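Local coordinates for protein Snx21 (Mus musculus, PDB 4YMR), which binds membranes enriched in phosphatidylinositol 3-phosphate and phosphatidylinositol 4,5-bisphosphate and may act in intracellular trafficking, this chain being its C-terminal PXB/TPR domain, at residues 16-21 and 32-37; 52-57 and 78-83; 90-95 and 132-137. All coordinates share one frame; numbering follows the deposited sequence.

Contact 1: residues 16-21 and 32-37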
# COMPACT_ATOMS: atom_id res chain seq x y z
N ARG A 16 -12.77 7.17 -4.71
CA ARG A 16 -13.66 6.52 -5.67
C ARG A 16 -14.28 7.54 -6.63
O ARG A 16 -14.15 7.40 -7.84
CB ARG A 16 -14.79 5.76 -4.93
CG ARG A 16 -14.46 4.31 -4.55
CD ARG A 16 -15.49 3.71 -3.58
NE ARG A 16 -14.85 2.91 -2.53
CZ ARG A 16 -15.32 2.76 -1.30
NH1 ARG A 16 -16.46 3.34 -0.93
NH2 ARG A 16 -14.65 2.02 -0.43
N ARG A 17 -14.94 8.55 -6.08
CA ARG A 17 -15.55 9.60 -6.90
C ARG A 17 -14.48 10.40 -7.67
O ARG A 17 -14.63 10.63 -8.86
CB ARG A 17 -16.47 10.51 -6.07
CG ARG A 17 -17.16 11.62 -6.88
CD ARG A 17 -18.69 11.52 -6.87
NE ARG A 17 -19.33 12.68 -7.50
CZ ARG A 17 -19.80 12.71 -8.75
NH1 ARG A 17 -19.71 11.64 -9.52
NH2 ARG A 17 -20.35 13.82 -9.23
N ALA A 18 -13.39 10.79 -7.00
CA ALA A 18 -12.31 11.50 -7.67
C ALA A 18 -11.78 10.69 -8.85
O ALA A 18 -11.49 11.23 -9.92
CB ALA A 18 -11.19 11.88 -6.70
N GLN A 19 -11.66 9.37 -8.66
CA GLN A 19 -11.18 8.51 -9.73
C GLN A 19 -12.13 8.46 -10.94
O GLN A 19 -11.68 8.54 -12.08
CB GLN A 19 -10.89 7.09 -9.24
CG GLN A 19 -10.24 6.21 -10.32
CD GLN A 19 -10.43 4.73 -10.06
OE1 GLN A 19 -11.44 4.30 -9.49
NE2 GLN A 19 -9.45 3.93 -10.48
N SER A 20 -13.43 8.37 -10.71
CA SER A 20 -14.37 8.29 -11.83
C SER A 20 -14.40 9.60 -12.60
O SER A 20 -14.35 9.62 -13.83
CB SER A 20 -15.78 7.86 -11.40
OG SER A 20 -16.36 8.78 -10.49
N LEU A 21 -14.47 10.70 -11.85
CA LEU A 21 -14.43 12.04 -12.43
C LEU A 21 -13.20 12.26 -13.32
O LEU A 21 -13.31 12.85 -14.39
CB LEU A 21 -14.48 13.10 -11.32
CG LEU A 21 -15.82 13.26 -10.60
CD1 LEU A 21 -15.73 14.27 -9.47
CD2 LEU A 21 -16.92 13.65 -11.58
N ALA A 32 -10.44 19.10 -6.56
CA ALA A 32 -10.89 19.40 -5.20
C ALA A 32 -11.04 18.13 -4.35
O ALA A 32 -10.61 18.10 -3.19
CB ALA A 32 -12.18 20.21 -5.23
N LEU A 33 -11.63 17.09 -4.93
CA LEU A 33 -11.81 15.81 -4.24
C LEU A 33 -10.48 15.13 -3.86
O LEU A 33 -10.28 14.75 -2.71
CB LEU A 33 -12.69 14.87 -5.07
CG LEU A 33 -14.11 15.39 -5.30
CD1 LEU A 33 -14.96 14.34 -6.01
CD2 LEU A 33 -14.73 15.80 -3.98
N TRP A 34 -9.59 14.96 -4.83
CA TRP A 34 -8.24 14.49 -4.53
C TRP A 34 -7.56 15.34 -3.44
O TRP A 34 -6.84 14.81 -2.59
CB TRP A 34 -7.34 14.52 -5.78
CG TRP A 34 -7.67 13.59 -6.94
CD1 TRP A 34 -7.96 13.97 -8.22
CD2 TRP A 34 -7.68 12.16 -6.93
NE1 TRP A 34 -8.17 12.86 -9.01
CE2 TRP A 34 -8.00 11.73 -8.25
CE3 TRP A 34 -7.45 11.18 -5.95
CZ2 TRP A 34 -8.10 10.38 -8.61
CZ3 TRP A 34 -7.55 9.84 -6.30
CH2 TRP A 34 -7.88 9.46 -7.62
N ALA A 35 -7.79 16.65 -3.49
CA ALA A 35 -7.07 17.61 -2.66
C ALA A 35 -7.47 17.52 -1.19
O ALA A 35 -6.62 17.57 -0.31
CB ALA A 35 -7.29 19.03 -3.18
N ASN A 36 -8.77 17.39 -0.94
CA ASN A 36 -9.28 17.16 0.40
C ASN A 36 -8.93 15.77 0.95
O ASN A 36 -8.57 15.65 2.12
CB ASN A 36 -10.78 17.42 0.45
CG ASN A 36 -11.12 18.87 0.16
OD1 ASN A 36 -10.44 19.79 0.64
ND2 ASN A 36 -12.16 19.09 -0.64
N ALA A 37 -9.02 14.74 0.12
CA ALA A 37 -8.56 13.41 0.49
C ALA A 37 -7.08 13.42 0.87
O ALA A 37 -6.68 12.75 1.82
CB ALA A 37 -8.80 12.42 -0.64
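Ala18 and Leu33 mark the closest backbone approach, their CA atoms 5.5 Å apart, where segments 16-21 and 32-37 run nearly antiparallel. The short helical axes come within 8.8 Å at a crossing angle of -150°, close spacing that the small Ala18 permits. The pair forms an antiparallel helical hairpin of the kind that builds TPR domains, and in this one the small Ala18 faces the large aromatic Trp34.

The Ala18 methyl lies over the face of the Trp34 six-membered ring, CB 3.6 Å from its centroid and 17° off the normal, a CH-pi contact. Trp34 reaches this place although its CA-CB bond does not aim at the other helix; with CG anti to the carbonyl carbon (chi1 -66°), the ring swings back across the gap. The same methyl also meets Leu33 CB at 3.7 Å, so it is gripped between an aromatic face and an aliphatic stem. Beyond it, Leu33 CD1 is shared by two partners. Leu21 CD1 approaches to 3.5 Å, the two leucine side chains crossing at about a right angle, and the aliphatic CG of Arg17 lies 3.6 Å from the same Leu33 CD1 at the exposed margin. Trp34 NE1 is hydrogen-bonded to Thr22 OG1 near the C-terminal end of helix 12-24.

Leu60 and Cys63 of helix 52-66 also touch Trp34, and Leu138 of the second subunit packs on the indole. Helix 27-43 is thus bracketed between helices 12-24 and 52-66.

Contact 2: residues 52-57 and 78-83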
# COMPACT_ATOMS: atom_id res chain seq x y z
N ARG A 52 -2.23 4.43 -1.20
CA ARG A 52 -3.31 5.40 -1.18
C ARG A 52 -2.81 6.86 -1.26
O ARG A 52 -3.40 7.67 -1.99
CB ARG A 52 -4.22 5.20 0.03
CG ARG A 52 -5.55 4.60 -0.31
CD ARG A 52 -6.51 4.64 0.87
NE ARG A 52 -6.27 3.57 1.82
CZ ARG A 52 -6.77 2.34 1.72
NH1 ARG A 52 -7.55 2.03 0.69
NH2 ARG A 52 -6.50 1.43 2.64
N PRO A 53 -1.75 7.20 -0.50
CA PRO A 53 -1.16 8.53 -0.71
C PRO A 53 -0.65 8.70 -2.14
O PRO A 53 -0.96 9.70 -2.77
CB PRO A 53 -0.01 8.56 0.30
CG PRO A 53 -0.47 7.68 1.37
CD PRO A 53 -1.17 6.55 0.69
N LEU A 54 0.08 7.72 -2.63
CA LEU A 54 0.59 7.74 -3.99
C LEU A 54 -0.51 7.85 -5.04
O LEU A 54 -0.35 8.57 -6.02
CB LEU A 54 1.49 6.52 -4.23
CG LEU A 54 2.82 6.60 -3.47
CD1 LEU A 54 3.61 5.32 -3.67
CD2 LEU A 54 3.62 7.79 -3.95
N LEU A 55 -1.62 7.13 -4.83
CA LEU A 55 -2.76 7.23 -5.74
C LEU A 55 -3.35 8.65 -5.73
O LEU A 55 -3.72 9.19 -6.76
CB LEU A 55 -3.85 6.22 -5.38
CG LEU A 55 -4.98 6.19 -6.40
CD1 LEU A 55 -4.66 5.18 -7.49
CD2 LEU A 55 -6.30 5.88 -5.76
N THR A 56 -3.44 9.22 -4.53
CA THR A 56 -3.90 10.58 -4.36
C THR A 56 -3.02 11.58 -5.10
O THR A 56 -3.52 12.44 -5.83
CB THR A 56 -3.92 10.95 -2.88
OG1 THR A 56 -4.65 9.95 -2.16
CG2 THR A 56 -4.56 12.30 -2.69
N LEU A 57 -1.71 11.48 -4.90
CA LEU A 57 -0.76 12.35 -5.58
C LEU A 57 -0.78 12.15 -7.10
O LEU A 57 -0.61 13.10 -7.88
CB LEU A 57 0.64 12.10 -5.04
CG LEU A 57 0.88 12.60 -3.62
CD1 LEU A 57 2.17 12.00 -3.07
CD2 LEU A 57 0.94 14.10 -3.61
N GLU A 78 7.29 15.47 -6.85
CA GLU A 78 8.35 15.54 -5.86
C GLU A 78 7.93 14.83 -4.57
O GLU A 78 8.67 13.99 -4.04
CB GLU A 78 8.81 16.99 -5.59
CG GLU A 78 9.95 17.09 -4.56
CD GLU A 78 11.22 16.32 -4.97
OE1 GLU A 78 11.54 16.30 -6.18
OE2 GLU A 78 11.89 15.74 -4.09
N LYS A 79 6.75 15.16 -4.07
CA LYS A 79 6.24 14.56 -2.85
C LYS A 79 6.22 13.04 -2.99
O LYS A 79 6.64 12.31 -2.09
CB LYS A 79 4.86 15.12 -2.49
CG LYS A 79 4.37 14.69 -1.12
CD LYS A 79 5.46 14.92 -0.07
CE LYS A 79 5.07 14.30 1.27
NZ LYS A 79 6.20 14.30 2.25
N ALA A 80 5.77 12.57 -4.15
CA ALA A 80 5.65 11.14 -4.40
C ALA A 80 7.01 10.46 -4.37
O ALA A 80 7.17 9.42 -3.75
CB ALA A 80 4.95 10.90 -5.74
N LEU A 81 7.97 11.05 -5.05
CA LEU A 81 9.31 10.48 -5.16
C LEU A 81 10.00 10.43 -3.80
O LEU A 81 10.73 9.49 -3.52
CB LEU A 81 10.14 11.22 -6.21
CG LEU A 81 9.60 11.04 -7.63
CD1 LEU A 81 10.29 11.96 -8.62
CD2 LEU A 81 9.76 9.58 -8.04
N GLN A 82 9.76 11.44 -2.96
CA GLN A 82 10.18 11.38 -1.56
C GLN A 82 9.58 10.19 -0.84
O GLN A 82 10.32 9.39 -0.26
CB GLN A 82 9.78 12.65 -0.82
CG GLN A 82 10.56 13.88 -1.19
CD GLN A 82 10.00 15.11 -0.53
OE1 GLN A 82 9.23 15.01 0.44
NE2 GLN A 82 10.37 16.30 -1.05
N LEU A 83 8.26 10.07 -0.85
CA LEU A 83 7.63 8.90 -0.23
C LEU A 83 8.22 7.59 -0.77
O LEU A 83 8.57 6.71 0.00
CB LEU A 83 6.10 8.93 -0.41
CG LEU A 83 5.32 10.02 0.32
CD1 LEU A 83 3.83 9.93 -0.01
CD2 LEU A 83 5.53 9.95 1.82
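Leu54 and Ala80 face each other across an antiparallel pair of helices in the TPR-like helical array, their CA atoms 6.1 Å apart. The segment axes approach to 9.8 Å with 161° between their directions, and the interface is wholly apolar.

Two leucines of segment 52-57 converge on Ala80. Leu54 starts off to one side, but with CG anti to the carbonyl carbon (chi1 -70°) its CD2 branch turns inward and meets Ala80 CB at 3.8 Å, while chi2 sets CD1 anti to CA. One turn later Leu57 has nearly the same conformation, yet its CB already faces helix 70-85, and its CD1 comes down on the Ala80 backbone, 3.8 Å from Ala80 N. The alanine methyl therefore touches two leucine methyls, Leu54 CD2 and Leu57 CD1, which approach it side by side.

Leu57 CD1 also serves the flanks. Towards the outer side it touches the aliphatic part of Lys79, with CG of the lysine at 4.0 Å; that chain bends at chi2 (48°), which carries the amine away from helix 52-66. Towards the start of that helix, Leu83 CD1 touches both Leu57 CD1 and Pro53 CB, each at 4.1 Å.

Trp38 of helix 27-43 packs on Leu57, and from the second subunit His90 packs on Leu54 and Phe96 on Ala80, so the pair is covered by both chains. On the flank of helix 52-66 turned towards helix 27-43, Thr56 OG1 is hydrogen-bonded to Gln41 NE2 of that helix and also donates to Arg52 O at 2.6 Å. The Arg52 carbonyl is gripped twice, since Thr56 N and Thr56 OG1 reach it from opposite faces of its plane.

Contact 3: residues 90-95 and 132-137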
# COMPACT_ATOMS: atom_id res chain seq x y z
N HIS A 90 5.93 -0.42 5.35
CA HIS A 90 4.56 -0.95 5.21
C HIS A 90 4.08 -1.43 6.59
O HIS A 90 4.74 -2.26 7.23
CB HIS A 90 4.41 -2.06 4.15
CG HIS A 90 2.98 -2.39 3.79
ND1 HIS A 90 2.03 -2.74 4.73
CD2 HIS A 90 2.36 -2.45 2.59
CE1 HIS A 90 0.88 -2.98 4.12
NE2 HIS A 90 1.06 -2.82 2.83
N PRO A 91 2.93 -0.90 7.04
CA PRO A 91 2.43 -1.10 8.40
C PRO A 91 2.35 -2.57 8.77
O PRO A 91 2.66 -2.87 9.91
CB PRO A 91 1.03 -0.46 8.37
CG PRO A 91 0.69 -0.30 6.92
CD PRO A 91 2.00 -0.08 6.24
N PHE A 92 1.99 -3.45 7.84
CA PHE A 92 1.86 -4.87 8.12
C PHE A 92 3.16 -5.67 8.27
O PHE A 92 3.12 -6.85 8.59
CB PHE A 92 0.96 -5.54 7.08
CG PHE A 92 -0.48 -5.59 7.48
CD1 PHE A 92 -0.85 -6.15 8.69
CD2 PHE A 92 -1.47 -5.06 6.65
CE1 PHE A 92 -2.18 -6.20 9.08
CE2 PHE A 92 -2.80 -5.10 7.02
CZ PHE A 92 -3.16 -5.67 8.24
N LEU A 93 4.32 -5.05 8.04
CA LEU A 93 5.58 -5.80 8.11
C LEU A 93 5.98 -6.12 9.55
O LEU A 93 6.40 -7.25 9.87
CB LEU A 93 6.71 -5.09 7.35
CG LEU A 93 8.08 -5.75 7.59
CD1 LEU A 93 8.13 -7.16 6.98
CD2 LEU A 93 9.25 -4.91 7.09
N ALA A 94 5.86 -5.14 10.43
CA ALA A 94 6.14 -5.36 11.84
C ALA A 94 5.16 -6.37 12.51
O ALA A 94 5.61 -7.24 13.23
CB ALA A 94 6.22 -4.04 12.62
N PRO A 95 3.84 -6.24 12.27
CA PRO A 95 2.87 -7.17 12.86
C PRO A 95 3.05 -8.62 12.40
O PRO A 95 2.82 -9.55 13.18
CB PRO A 95 1.53 -6.64 12.35
CG PRO A 95 1.75 -5.21 12.12
CD PRO A 95 3.15 -5.08 11.68
N PRO A 132 3.00 -2.96 16.76
CA PRO A 132 1.54 -3.16 16.68
C PRO A 132 1.25 -4.61 16.35
O PRO A 132 2.12 -5.30 15.83
CB PRO A 132 1.12 -2.28 15.50
CG PRO A 132 2.17 -1.26 15.39
CD PRO A 132 3.45 -1.95 15.79
N SER A 133 0.06 -5.09 16.65
CA SER A 133 -0.18 -6.49 16.41
C SER A 133 -1.07 -6.68 15.19
O SER A 133 -1.69 -5.74 14.71
CB SER A 133 -0.77 -7.19 17.64
OG SER A 133 -2.14 -6.89 17.77
N LEU A 134 -1.10 -7.92 14.72
CA LEU A 134 -1.91 -8.32 13.58
C LEU A 134 -3.37 -8.00 13.84
O LEU A 134 -4.06 -7.44 13.00
CB LEU A 134 -1.68 -9.80 13.31
CG LEU A 134 -1.37 -10.23 11.88
CD1 LEU A 134 -0.47 -9.25 11.19
CD2 LEU A 134 -0.76 -11.62 11.89
N LYS A 135 -3.82 -8.35 15.04
CA LYS A 135 -5.18 -8.11 15.49
C LYS A 135 -5.51 -6.62 15.64
O LYS A 135 -6.60 -6.18 15.27
CB LYS A 135 -5.41 -8.85 16.81
CG LYS A 135 -6.86 -9.13 17.17
CD LYS A 135 -6.95 -10.33 18.12
CE LYS A 135 -8.38 -10.67 18.46
NZ LYS A 135 -8.47 -11.59 19.64
N GLU A 136 -4.57 -5.85 16.20
CA GLU A 136 -4.72 -4.40 16.33
C GLU A 136 -5.00 -3.74 14.98
O GLU A 136 -5.97 -3.00 14.81
CB GLU A 136 -3.48 -3.76 16.97
CG GLU A 136 -3.52 -2.22 17.00
CD GLU A 136 -2.28 -1.59 17.64
OE1 GLU A 136 -1.47 -2.33 18.24
OE2 GLU A 136 -2.11 -0.35 17.54
N LEU A 137 -4.14 -4.02 14.01
CA LEU A 137 -4.27 -3.43 12.68
C LEU A 137 -5.49 -3.97 11.95
O LEU A 137 -6.12 -3.26 11.18
CB LEU A 137 -3.00 -3.67 11.85
CG LEU A 137 -2.01 -2.51 11.92
CD1 LEU A 137 -1.57 -2.27 13.33
CD2 LEU A 137 -0.81 -2.78 11.03
O HOH W 1 1.55 -9.73 15.83
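Pro95 fits against the start of helix 134-140, its CA 4.7 Å from that of Ser133, where two helix beginnings meet in the C-terminal part of the domain-swapped PXB/TPR domain. Both beginnings carry a capping bond: Ser133 is an N-cap whose OG accepts from Glu136 N, and His90, ahead of the turn into helix 93-106, accepts through ND1 from Phe92 N in the plane of its ring.

The tight part is apolar. Pro95 CB presses on Leu134 CD1 at 3.5 Å, while Pro95 CG meets Leu137 CD2 at 3.7 Å, so one pyrrolidine ring touches both leucines. Phe92 sits beside this cluster. Leu137 CD2 lies over one face of its ring, 4.0 Å above the plane and displaced toward the rim, and Leu137 CB comes 3.8 Å from Phe92 CE1. A chi1 of -93°, some 30° from the common -60° value, brings the ring of Phe92 over to helix 134-140. The second subunit closes the apolar group, with its Ala58 on Phe92 and its Val62 on Leu134.

The outer parts are looser. Pro91 touches Leu137 CD2 with its carbonyl O (3.6 Å) and, more loosely, with CB. Pro132 is partly exposed and meets Pro95 mainly through its carbonyl oxygen, in a long, bent CA-H...O contact (Pro95 CA to Pro132 O 3.6 Å). On the solvent side a water links the helix starts: it donates to Pro95 O at 2.9 Å and accepts a weak bond from Leu134 N.

In the fold
From the N terminus, contact 1 closes a ten-residue loop made of the facing ends of helices 12-24 and 27-43 and the turn between them. Contact 2 then closes a loop of 20 residues, most of it helix, by joining the beginning of helix 52-66 to the later part of helix 70-85. Contact 3 closes the longest loop, 36 residues that include helix 112-122. The three follow in series, with none enclosing or crossing another. Contacts 1 and 2 touch directly, Trp34 O lying 3.4 Å from Thr56 CG2, and join four consecutive helices. Contact 3 stands apart, its centre about 22 Å from that of contact 2, but all three touch the second subunit, consistent with the domain-swapped dimer.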